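Long-range contacts in beta-glucanase (PDB 6EUG), which probably hydrolyses beta-1,3-galactosidic linkages of arabinogalactan, through the family 43 glycoside hydrolase part of a longer protein that this chain represents: residues P167-R172 with Y253-P258; R175-N180 with I196-F201; D233-Q238 with G259-A264; E271-M276 with L291-S296. All coordinates share one frame; numbering follows the deposited sequence.

Contact 1 of 4, residues P167-R172 with Y253-P258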
# COMPACT_ATOMS: atom_id res chain seq x y z
N PRO A 167 -6.39 15.30 -12.58
CA PRO A 167 -4.99 15.26 -12.18
C PRO A 167 -4.24 16.50 -12.68
O PRO A 167 -4.52 16.98 -13.81
CB PRO A 167 -4.44 14.02 -12.91
CG PRO A 167 -5.62 13.28 -13.39
CD PRO A 167 -6.71 14.28 -13.60
N LEU A 168 -3.31 17.01 -11.88
CA LEU A 168 -2.51 18.20 -12.23
C LEU A 168 -1.75 17.98 -13.55
O LEU A 168 -1.55 18.92 -14.29
CB LEU A 168 -1.55 18.55 -11.09
CG LEU A 168 -0.61 19.73 -11.20
CD1 LEU A 168 -1.38 21.03 -11.13
CD2 LEU A 168 0.37 19.63 -10.03
N ASN A 169 -1.36 16.75 -13.84
CA ASN A 169 -0.55 16.43 -15.02
C ASN A 169 -1.34 15.90 -16.23
O ASN A 169 -0.73 15.44 -17.18
CB ASN A 169 0.62 15.49 -14.65
CG ASN A 169 0.18 14.09 -14.26
OD1 ASN A 169 -0.84 13.90 -13.60
ND2 ASN A 169 1.00 13.11 -14.60
N MET A 170 -2.66 15.99 -16.20
CA MET A 170 -3.50 15.70 -17.35
C MET A 170 -3.52 16.95 -18.23
O MET A 170 -3.79 18.04 -17.73
CB MET A 170 -4.91 15.32 -16.90
CG MET A 170 -5.77 14.70 -17.98
SD MET A 170 -7.04 13.58 -17.33
CE MET A 170 -7.93 13.15 -18.82
N THR A 171 -3.22 16.79 -19.52
CA THR A 171 -3.03 17.93 -20.40
C THR A 171 -4.35 18.56 -20.87
O THR A 171 -5.43 17.94 -20.77
CB THR A 171 -2.20 17.57 -21.68
OG1 THR A 171 -2.97 16.75 -22.56
CG2 THR A 171 -0.91 16.85 -21.31
N ARG A 172 -4.26 19.79 -21.40
CA ARG A 172 -5.42 20.49 -22.00
C ARG A 172 -6.17 19.61 -23.00
O ARG A 172 -7.42 19.46 -22.94
CB ARG A 172 -5.00 21.77 -22.74
CG ARG A 172 -4.47 22.80 -21.80
CD ARG A 172 -4.20 24.11 -22.50
NE ARG A 172 -3.26 24.88 -21.70
CZ ARG A 172 -2.88 26.11 -21.99
NH1 ARG A 172 -3.38 26.73 -23.06
NH2 ARG A 172 -2.00 26.74 -21.21
N TYR A 253 -3.30 16.07 -7.14
CA TYR A 253 -2.82 14.71 -7.41
C TYR A 253 -2.25 14.56 -8.80
O TYR A 253 -2.60 15.35 -9.69
CB TYR A 253 -3.90 13.64 -7.20
CG TYR A 253 -5.04 13.51 -8.23
CD1 TYR A 253 -6.07 14.45 -8.30
CD2 TYR A 253 -5.12 12.38 -9.09
CE1 TYR A 253 -7.12 14.31 -9.19
CE2 TYR A 253 -6.17 12.23 -10.00
CZ TYR A 253 -7.19 13.18 -10.05
OH TYR A 253 -8.23 13.01 -10.96
N ILE A 254 -1.42 13.52 -8.99
CA ILE A 254 -0.89 13.13 -10.31
C ILE A 254 -1.26 11.66 -10.64
O ILE A 254 -1.60 10.87 -9.75
CB ILE A 254 0.63 13.37 -10.46
CG1 ILE A 254 1.47 12.46 -9.53
CG2 ILE A 254 0.93 14.85 -10.28
CD1 ILE A 254 2.97 12.41 -9.81
N ARG A 255 -1.14 11.31 -11.92
CA ARG A 255 -1.30 9.93 -12.39
C ARG A 255 -0.02 9.53 -13.15
O ARG A 255 0.53 10.34 -13.92
CB ARG A 255 -2.58 9.78 -13.24
CG ARG A 255 -2.60 10.48 -14.59
CD ARG A 255 -3.97 10.41 -15.26
NE ARG A 255 -4.32 9.09 -15.82
CZ ARG A 255 -4.12 8.69 -17.07
NH1 ARG A 255 -3.56 9.49 -17.97
NH2 ARG A 255 -4.55 7.47 -17.44
N ILE A 256 0.46 8.32 -12.91
CA ILE A 256 1.72 7.85 -13.48
C ILE A 256 1.60 6.41 -13.97
O ILE A 256 0.78 5.61 -13.48
CB ILE A 256 2.92 7.98 -12.51
CG1 ILE A 256 2.65 7.24 -11.17
CG2 ILE A 256 3.25 9.46 -12.25
CD1 ILE A 256 3.87 7.16 -10.25
N PHE A 257 2.40 6.09 -14.98
CA PHE A 257 2.40 4.74 -15.60
C PHE A 257 1.03 4.24 -16.01
O PHE A 257 0.63 3.12 -15.65
CB PHE A 257 3.20 3.69 -14.75
CG PHE A 257 4.58 4.15 -14.42
CD1 PHE A 257 5.54 4.19 -15.44
CD2 PHE A 257 4.91 4.63 -13.15
CE1 PHE A 257 6.80 4.73 -15.20
CE2 PHE A 257 6.18 5.16 -12.91
CZ PHE A 257 7.12 5.21 -13.96
N PRO A 258 0.30 5.05 -16.81
CA PRO A 258 -1.01 4.59 -17.22
C PRO A 258 -1.00 3.34 -18.10
O PRO A 258 -0.28 3.26 -19.11
CB PRO A 258 -1.62 5.80 -17.93
CG PRO A 258 -0.46 6.65 -18.34
CD PRO A 258 0.61 6.40 -17.30
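Pro167 and Asn169 lay a loop along the edge of one blade of the five-bladed beta-propeller known from family 43: the strand they meet, 252-256, is the outermost of an antiparallel four-stranded sheet and is paired on its other side with strand 236-242. Residues Pro167 to Met170 make a type I turn that meets this edge with polar groups in place of a further strand. Leu168 N donates to Tyr253 O over 2.8 Å, nearly head-on to the carbonyl. The Asn169 amide then mimics a peptide group. Asn169 ND2 bonds to Arg255 O at 2.9 Å, almost straight (174°) and within the amide plane, while Asn169 OD1 accepts from Arg255 N at 3.1 Å. With CG placed between the backbone N and the carbonyl carbon (chi1 69°), both ends of the amide reach Arg255, and the two bonds fix which way round it lies. The Arg255 guanidinium is engaged elsewhere, with Glu232 and the carbonyls of Ile196 and Ala197. Pro167 runs alongside Tyr253, its CA over one ring face at 3.8 Å from the centroid, a CH-pi contact. The Tyr253 hydroxyl bonds to Ala165 O, and Pro167 CD rests 3.3 Å from Tyr253 OH.

Contact 2 of 4, residues R175-N180 with I196-F201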
# COMPACT_ATOMS: atom_id res chain seq x y z
N ARG A 175 -7.94 16.55 -21.36
CA ARG A 175 -9.14 16.98 -20.64
C ARG A 175 -10.37 17.22 -21.51
O ARG A 175 -11.48 16.99 -21.05
CB ARG A 175 -8.87 18.24 -19.83
CG ARG A 175 -7.90 18.00 -18.70
CD ARG A 175 -7.78 19.22 -17.84
NE ARG A 175 -6.66 19.08 -16.92
CZ ARG A 175 -6.54 19.73 -15.77
NH1 ARG A 175 -7.48 20.59 -15.36
NH2 ARG A 175 -5.46 19.52 -15.02
N LYS A 176 -10.18 17.68 -22.75
CA LYS A 176 -11.31 17.93 -23.66
C LYS A 176 -11.81 16.67 -24.43
O LYS A 176 -12.92 16.66 -24.92
CB LYS A 176 -11.00 19.09 -24.61
CG LYS A 176 -10.87 18.71 -26.07
CD LYS A 176 -9.43 18.43 -26.46
CE LYS A 176 -9.37 17.19 -27.33
NZ LYS A 176 -8.02 16.76 -27.75
N MET A 177 -11.00 15.60 -24.49
CA MET A 177 -11.40 14.38 -25.24
C MET A 177 -12.69 13.74 -24.68
O MET A 177 -12.97 13.82 -23.48
CB MET A 177 -10.26 13.36 -25.25
CG MET A 177 -9.10 13.72 -26.14
SD MET A 177 -7.68 12.64 -25.84
CE MET A 177 -6.25 13.55 -26.47
N LYS A 178 -13.49 13.14 -25.54
CA LYS A 178 -14.68 12.40 -25.09
C LYS A 178 -14.56 11.00 -25.66
O LYS A 178 -13.97 10.81 -26.73
CB LYS A 178 -15.99 13.09 -25.54
N TRP A 179 -15.08 10.02 -24.92
CA TRP A 179 -14.89 8.61 -25.23
C TRP A 179 -16.27 7.95 -25.14
O TRP A 179 -16.82 7.84 -24.04
CB TRP A 179 -13.89 7.97 -24.22
CG TRP A 179 -12.56 8.73 -24.04
CD1 TRP A 179 -12.22 9.65 -23.06
CD2 TRP A 179 -11.42 8.61 -24.87
NE1 TRP A 179 -10.94 10.10 -23.25
CE2 TRP A 179 -10.41 9.47 -24.35
CE3 TRP A 179 -11.14 7.86 -26.02
CZ2 TRP A 179 -9.17 9.61 -24.96
CZ3 TRP A 179 -9.89 8.00 -26.61
CH2 TRP A 179 -8.92 8.86 -26.08
N ASN A 180 -16.84 7.58 -26.29
CA ASN A 180 -18.12 6.88 -26.34
C ASN A 180 -17.91 5.47 -25.80
O ASN A 180 -17.18 4.70 -26.43
CB ASN A 180 -18.64 6.83 -27.79
CG ASN A 180 -19.98 6.12 -27.93
OD1 ASN A 180 -20.43 5.39 -27.05
ND2 ASN A 180 -20.62 6.31 -29.07
N ILE A 196 -6.97 4.57 -22.59
CA ILE A 196 -6.62 4.47 -21.17
C ILE A 196 -5.43 5.40 -20.86
O ILE A 196 -5.46 6.13 -19.89
CB ILE A 196 -6.28 3.02 -20.79
CG1 ILE A 196 -7.56 2.15 -20.92
CG2 ILE A 196 -5.64 2.94 -19.41
CD1 ILE A 196 -8.66 2.48 -19.92
N ALA A 197 -4.40 5.35 -21.72
CA ALA A 197 -3.20 6.15 -21.52
C ALA A 197 -3.52 7.66 -21.46
O ALA A 197 -2.94 8.39 -20.65
CB ALA A 197 -2.17 5.83 -22.59
N LYS A 198 -4.45 8.09 -22.32
CA LYS A 198 -4.89 9.49 -22.39
C LYS A 198 -5.97 9.89 -21.41
O LYS A 198 -6.41 11.05 -21.40
CB LYS A 198 -5.32 9.82 -23.83
CG LYS A 198 -4.15 9.78 -24.82
CD LYS A 198 -4.57 10.12 -26.26
CE LYS A 198 -3.44 10.60 -27.19
NZ LYS A 198 -2.42 9.60 -27.61
N GLY A 199 -6.43 8.96 -20.59
CA GLY A 199 -7.33 9.29 -19.47
C GLY A 199 -8.81 8.96 -19.53
O GLY A 199 -9.62 9.52 -18.74
N MET A 200 -9.17 8.02 -20.37
CA MET A 200 -10.56 7.61 -20.52
C MET A 200 -11.21 7.23 -19.19
O MET A 200 -12.33 7.63 -18.93
CB MET A 200 -10.65 6.46 -21.53
CG MET A 200 -12.05 5.89 -21.73
SD MET A 200 -12.25 4.76 -23.13
CE MET A 200 -11.27 3.37 -22.59
N PHE A 201 -10.52 6.44 -18.39
CA PHE A 201 -11.11 6.04 -17.07
C PHE A 201 -11.05 7.14 -16.01
O PHE A 201 -11.86 7.12 -15.03
CB PHE A 201 -10.51 4.69 -16.56
CG PHE A 201 -11.01 3.44 -17.29
CD1 PHE A 201 -12.01 3.46 -18.28
CD2 PHE A 201 -10.46 2.21 -16.96
CE1 PHE A 201 -12.42 2.27 -18.90
CE2 PHE A 201 -10.87 1.03 -17.58
CZ PHE A 201 -11.85 1.06 -18.54
O HOH W 1 -9.06 11.85 -21.95
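Trp179 lies across the junction of two helices, with Met200 beneath its indole and Lys198 near its six-membered ring. A chi1 of -51°, with CG anti to the carbonyl carbon, sets the indole there. Trp179 CB lies against CG and SD of Met200, 3.8 Å from the SD of Met200. Next, Trp179 CG touches Met200 CG at 3.7 Å. Trp179 CD1 comes down on the backbone, 3.7 Å from Met200 CA, and the five-membered ring as a whole is seated on Met200 CB, which stands 3.8 Å from the centroid of that Trp179 ring and only 7° off its normal: a CH-pi contact over the face. The sulfur of Met200 adds an oblique Met-aromatic contact. Trp179 NE1 donates in the ring plane to a water at 2.9 Å, and that water donates in turn to Lys198 O. Farther out, CZ2 of Trp179 approaches CB of Lys198 at 4.0 Å. Met177 also reaches Lys198: its chain, extended beyond CG, brings the Met177 CE methyl to 3.8 Å from Lys198 CD.

The surface under Trp179 is the corner between helices 190-197 and 200-205, in the helical stretch between strands 154-159 and 215-219. Helix 190-197 ends in a Schellman motif at Gly199, also the N-cap of helix 200-205. Ala195 touches Trp179 as well, and the Lys198 amine is drawn off to a salt bridge with Glu194. No direct hydrogen bond joins the two segments, so the contact rests on dispersion and CH-pi packing, with one water as polar link.

Contact 3 of 4, residues D233-Q238 with G259-A264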
# COMPACT_ATOMS: atom_id res chain seq x y z
N ASP A 233 -9.35 1.05 -12.53
CA ASP A 233 -9.51 -0.41 -12.70
C ASP A 233 -8.13 -1.12 -12.52
O ASP A 233 -7.82 -2.08 -13.25
CB ASP A 233 -10.18 -0.81 -14.04
CG ASP A 233 -11.71 -0.53 -14.08
OD1 ASP A 233 -12.32 -0.13 -13.11
OD2 ASP A 233 -12.34 -0.67 -15.14
N ASN A 234 -7.32 -0.59 -11.58
CA ASN A 234 -5.96 -1.07 -11.26
C ASN A 234 -4.90 -0.74 -12.34
O ASN A 234 -3.73 -1.08 -12.18
CB ASN A 234 -5.92 -2.61 -10.97
CG ASN A 234 -6.66 -3.02 -9.71
OD1 ASN A 234 -7.08 -2.20 -8.90
ND2 ASN A 234 -6.87 -4.32 -9.57
N LEU A 235 -5.28 -0.06 -13.42
CA LEU A 235 -4.38 0.14 -14.56
C LEU A 235 -3.29 1.22 -14.34
O LEU A 235 -2.28 1.20 -15.03
CB LEU A 235 -5.17 0.46 -15.84
CG LEU A 235 -6.11 -0.65 -16.34
CD1 LEU A 235 -7.22 -0.15 -17.25
CD2 LEU A 235 -5.32 -1.73 -17.03
N THR A 236 -3.52 2.17 -13.45
CA THR A 236 -2.71 3.40 -13.38
C THR A 236 -2.47 3.73 -11.92
O THR A 236 -3.43 3.64 -11.11
CB THR A 236 -3.49 4.56 -14.06
OG1 THR A 236 -3.84 4.19 -15.42
CG2 THR A 236 -2.68 5.86 -14.07
N LEU A 237 -1.24 4.14 -11.55
CA LEU A 237 -0.97 4.62 -10.18
C LEU A 237 -1.35 6.10 -10.05
O LEU A 237 -1.13 6.87 -10.99
CB LEU A 237 0.48 4.50 -9.79
CG LEU A 237 1.03 3.12 -9.46
CD1 LEU A 237 2.53 3.22 -9.38
CD2 LEU A 237 0.44 2.60 -8.14
N GLN A 238 -1.91 6.48 -8.89
CA GLN A 238 -2.12 7.90 -8.57
C GLN A 238 -1.47 8.26 -7.23
O GLN A 238 -1.36 7.39 -6.34
CB GLN A 238 -3.62 8.29 -8.62
CG GLN A 238 -4.21 8.22 -10.03
CD GLN A 238 -5.71 8.54 -10.10
OE1 GLN A 238 -6.31 8.94 -9.09
NE2 GLN A 238 -6.33 8.34 -11.29
N GLY A 259 -1.82 2.37 -17.71
CA GLY A 259 -1.83 1.08 -18.36
C GLY A 259 -0.76 0.10 -17.89
O GLY A 259 -0.72 -1.04 -18.36
N GLY A 260 0.11 0.53 -16.97
CA GLY A 260 1.21 -0.30 -16.47
C GLY A 260 0.89 -1.41 -15.47
O GLY A 260 1.74 -2.30 -15.21
N HIS A 261 -0.32 -1.37 -14.88
CA HIS A 261 -0.78 -2.40 -13.94
C HIS A 261 0.18 -2.58 -12.73
O HIS A 261 0.44 -3.70 -12.28
CB HIS A 261 -0.95 -3.75 -14.70
CG HIS A 261 -2.35 -4.23 -14.84
ND1 HIS A 261 -2.71 -5.16 -15.79
CD2 HIS A 261 -3.47 -3.97 -14.13
CE1 HIS A 261 -4.00 -5.42 -15.68
NE2 HIS A 261 -4.48 -4.72 -14.66
N ASN A 262 0.71 -1.47 -12.22
CA ASN A 262 1.51 -1.50 -10.99
C ASN A 262 0.60 -1.58 -9.75
O ASN A 262 -0.41 -0.86 -9.67
CB ASN A 262 2.38 -0.23 -10.90
CG ASN A 262 3.51 -0.23 -11.92
OD1 ASN A 262 4.57 -0.93 -11.74
ND2 ASN A 262 3.31 0.52 -13.01
N GLU A 263 1.04 -2.40 -8.80
CA GLU A 263 0.25 -2.76 -7.61
C GLU A 263 1.13 -2.80 -6.35
O GLU A 263 2.33 -2.57 -6.44
CB GLU A 263 -0.42 -4.14 -7.84
CG GLU A 263 -1.07 -4.34 -9.21
CD GLU A 263 -2.14 -3.31 -9.61
OE1 GLU A 263 -2.85 -2.74 -8.76
OE2 GLU A 263 -2.28 -3.07 -10.82
N ALA A 264 0.53 -3.02 -5.18
CA ALA A 264 1.32 -3.25 -3.96
C ALA A 264 2.48 -2.25 -3.74
O ALA A 264 3.62 -2.66 -3.46
CB ALA A 264 1.84 -4.67 -3.94
O HOH W 2 -7.28 -4.54 -14.08
O HOH W 3 -1.52 0.76 -11.61
O HOH W 4 -4.86 -2.93 -6.60
O HOH W 5 0.64 1.68 -13.18
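A chi1 of -112°, away from any staggered position, swings the His261 imidazole until Leu235 CD2 lies over one of its faces, while chi1 of -63° places Leu235 CG anti to its own carbonyl carbon. The methyl is 4.1 Å from the ring centroid, a CH-pi contact offset to the rim. In the plane of the ring, a water lies 2.9 Å from His261 NE2, and the same water donates to the carbonyl of Asp233. The backbones are tied by His261 N, which donates to Leu235 O at 3.2 Å along a nearly straight path (167°), although it comes from above the carbonyl plane.

Leu237 crosses Asn262 at about a right angle, its CD1 resting 3.8 Å from Asn262 CB. The amide of Asn262 is held at both ends: ND2 donates to a water at 2.9 Å, and OD1 accepts from Thr278 and Arg290. Glu263, modelled in two conformers, has its side chain about 5 Å from the bound glucoimidazole, so this contact lies close to the ligand pocket; Glu263 OE1 is hydrogen-bonded to Ser230 and, at 3.0 Å, to a water.

In the propeller, 259-264 is the link from strand 252-256, outermost in one blade, to strand 265-270 of the next. It packs on the entry to strand 236-242, where Leu235 and Thr236 form a classic beta bulge opposite Ser231, and Phe201 of helix 200-205 packs against Leu235.

Contact 4 of 4, residues E271-M276 with L291-S296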
# COMPACT_ATOMS: atom_id res chain seq x y z
N GLU A 271 18.48 10.70 0.52
CA GLU A 271 19.36 11.76 -0.03
C GLU A 271 18.71 12.54 -1.18
O GLU A 271 19.31 12.74 -2.23
CB GLU A 271 20.70 11.14 -0.44
CG GLU A 271 21.42 10.55 0.76
CD GLU A 271 22.73 9.88 0.44
OE1 GLU A 271 22.89 9.28 -0.63
OE2 GLU A 271 23.62 9.97 1.29
N GLY A 272 17.45 12.94 -0.98
CA GLY A 272 16.69 13.70 -1.98
C GLY A 272 15.86 12.97 -3.02
O GLY A 272 15.01 13.62 -3.68
N THR A 273 16.09 11.67 -3.17
CA THR A 273 15.52 10.89 -4.25
C THR A 273 14.45 9.93 -3.71
O THR A 273 14.65 9.28 -2.66
CB THR A 273 16.59 10.07 -4.98
OG1 THR A 273 17.56 10.96 -5.53
CG2 THR A 273 15.98 9.20 -6.07
N TYR A 274 13.32 9.91 -4.40
CA TYR A 274 12.20 8.99 -4.10
C TYR A 274 12.37 7.67 -4.86
O TYR A 274 12.68 7.64 -6.08
CB TYR A 274 10.85 9.65 -4.44
CG TYR A 274 10.58 10.92 -3.66
CD1 TYR A 274 11.08 12.14 -4.11
CD2 TYR A 274 9.90 10.90 -2.44
CE1 TYR A 274 10.87 13.31 -3.43
CE2 TYR A 274 9.69 12.09 -1.74
CZ TYR A 274 10.20 13.28 -2.23
OH TYR A 274 10.07 14.52 -1.56
N TRP A 275 12.12 6.57 -4.15
CA TRP A 275 12.24 5.20 -4.69
C TRP A 275 10.97 4.43 -4.33
O TRP A 275 10.60 4.31 -3.13
CB TRP A 275 13.44 4.45 -4.09
CG TRP A 275 14.80 5.06 -4.40
CD1 TRP A 275 15.58 5.78 -3.52
CD2 TRP A 275 15.53 5.03 -5.64
NE1 TRP A 275 16.74 6.21 -4.14
CE2 TRP A 275 16.74 5.76 -5.43
CE3 TRP A 275 15.29 4.47 -6.90
CZ2 TRP A 275 17.71 5.91 -6.42
CZ3 TRP A 275 16.25 4.63 -7.91
CH2 TRP A 275 17.45 5.35 -7.65
N MET A 276 10.31 3.85 -5.33
CA MET A 276 9.10 3.05 -5.09
C MET A 276 9.24 1.67 -5.74
O MET A 276 9.69 1.54 -6.90
CB MET A 276 7.87 3.79 -5.66
CG MET A 276 6.54 3.12 -5.40
SD MET A 276 5.10 4.22 -5.37
CE MET A 276 5.25 5.26 -6.83
N LEU A 291 11.01 -1.22 -10.14
CA LEU A 291 11.56 -0.07 -9.40
C LEU A 291 11.20 1.23 -10.12
O LEU A 291 11.45 1.36 -11.32
CB LEU A 291 13.08 -0.18 -9.26
CG LEU A 291 13.81 0.92 -8.50
CD1 LEU A 291 13.30 0.94 -7.05
CD2 LEU A 291 15.31 0.73 -8.54
N LEU A 292 10.61 2.18 -9.38
CA LEU A 292 10.21 3.48 -9.92
C LEU A 292 10.94 4.59 -9.15
O LEU A 292 11.18 4.45 -7.94
CB LEU A 292 8.72 3.67 -9.86
CG LEU A 292 7.82 2.43 -10.19
CD1 LEU A 292 6.36 2.74 -9.92
CD2 LEU A 292 7.99 2.00 -11.65
N THR A 293 11.29 5.68 -9.83
CA THR A 293 12.01 6.80 -9.17
C THR A 293 11.58 8.19 -9.66
O THR A 293 11.17 8.35 -10.85
CB THR A 293 13.54 6.60 -9.28
OG1 THR A 293 14.28 7.53 -8.47
CG2 THR A 293 14.01 6.73 -10.74
N ALA A 294 11.70 9.17 -8.76
CA ALA A 294 11.49 10.58 -9.05
C ALA A 294 12.37 11.48 -8.17
O ALA A 294 12.79 11.07 -7.06
CB ALA A 294 10.03 10.99 -8.89
N ASP A 295 12.61 12.70 -8.65
CA ASP A 295 13.30 13.74 -7.83
C ASP A 295 12.38 14.74 -7.15
O ASP A 295 12.87 15.70 -6.51
CB ASP A 295 14.39 14.46 -8.66
CG ASP A 295 15.54 13.52 -9.09
OD1 ASP A 295 15.75 12.46 -8.50
OD2 ASP A 295 16.26 13.85 -10.06
N SER A 296 11.06 14.58 -7.34
CA SER A 296 10.02 15.35 -6.62
C SER A 296 8.78 14.46 -6.58
O SER A 296 8.50 13.75 -7.55
CB SER A 296 9.71 16.67 -7.32
OG SER A 296 8.76 17.45 -6.58
O HOH W 6 13.34 15.73 -3.72
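Trp275 and Thr293 form the dense middle of an antiparallel hairpin in a propeller blade, where the axes of 273-276 and 291-294 approach to 4.7 Å. They are a non-hydrogen-bonded pair between two hydrogen-bonded ones, Tyr274 with Ala294 and Met276 with Leu292, the latter closed by Leu292 N to Met276 O at 2.7 Å. Thr293 OG1 lies over one face of the indole, 3.6 Å from Trp275 CZ3, and Thr273 CG2 shares that face. Leu291 CD1 adds to the packing at 4.1 Å from Trp275 CE3. On the other side of the sheet Met276 CE meets Leu292 CD1.

Toward the exposed end at Gly272 and Asp295 the fit slackens. Thr273 OG1 and Asp295 OD1 stand 3.8 Å apart, too far for a hydrogen bond. A water links the two chain segments there, donating to Gly272 O at 2.7 Å and also to Asp295 O. The Tyr274 hydroxyl bonds away from here, to Asp220 and Lys269.

At the centre, Tyr274 O receives two donors. One is Ala294 N; for the other, chi1 of -170° turns Thr293 OG1 away from its own N, and Thr293 OG1 donates to Tyr274 O at 2.9 Å. The threonine proton is thus spent on a main-chain carbonyl, and its oxygen meets the indole face without donating to it.

Along the chain contact 2 is nested inside the loop closed by contact 1, contacts 1 and 3 interlock because their segments alternate, and contact 4 comes after the other three. Contacts 1 and 3 lie about 13 Å apart between centres and share one blade, through neighbouring strands 252-256 and 236-242. Contact 2, its centre about 12 Å from that of contact 1, belongs to the helices between strands 154-159 and 215-219, where Ile196 reaches Leu235. Contact 4 sits in the next blade, about 18 Å from contacts 1 and 3 and 28 Å from contact 2 between centres; Leu237 and Phe257 meet Leu292 across the blade boundary. Together they join helices, blade and neighbouring blade, with a side chain of contact 3 about 5 Å from the bound glucoimidazole.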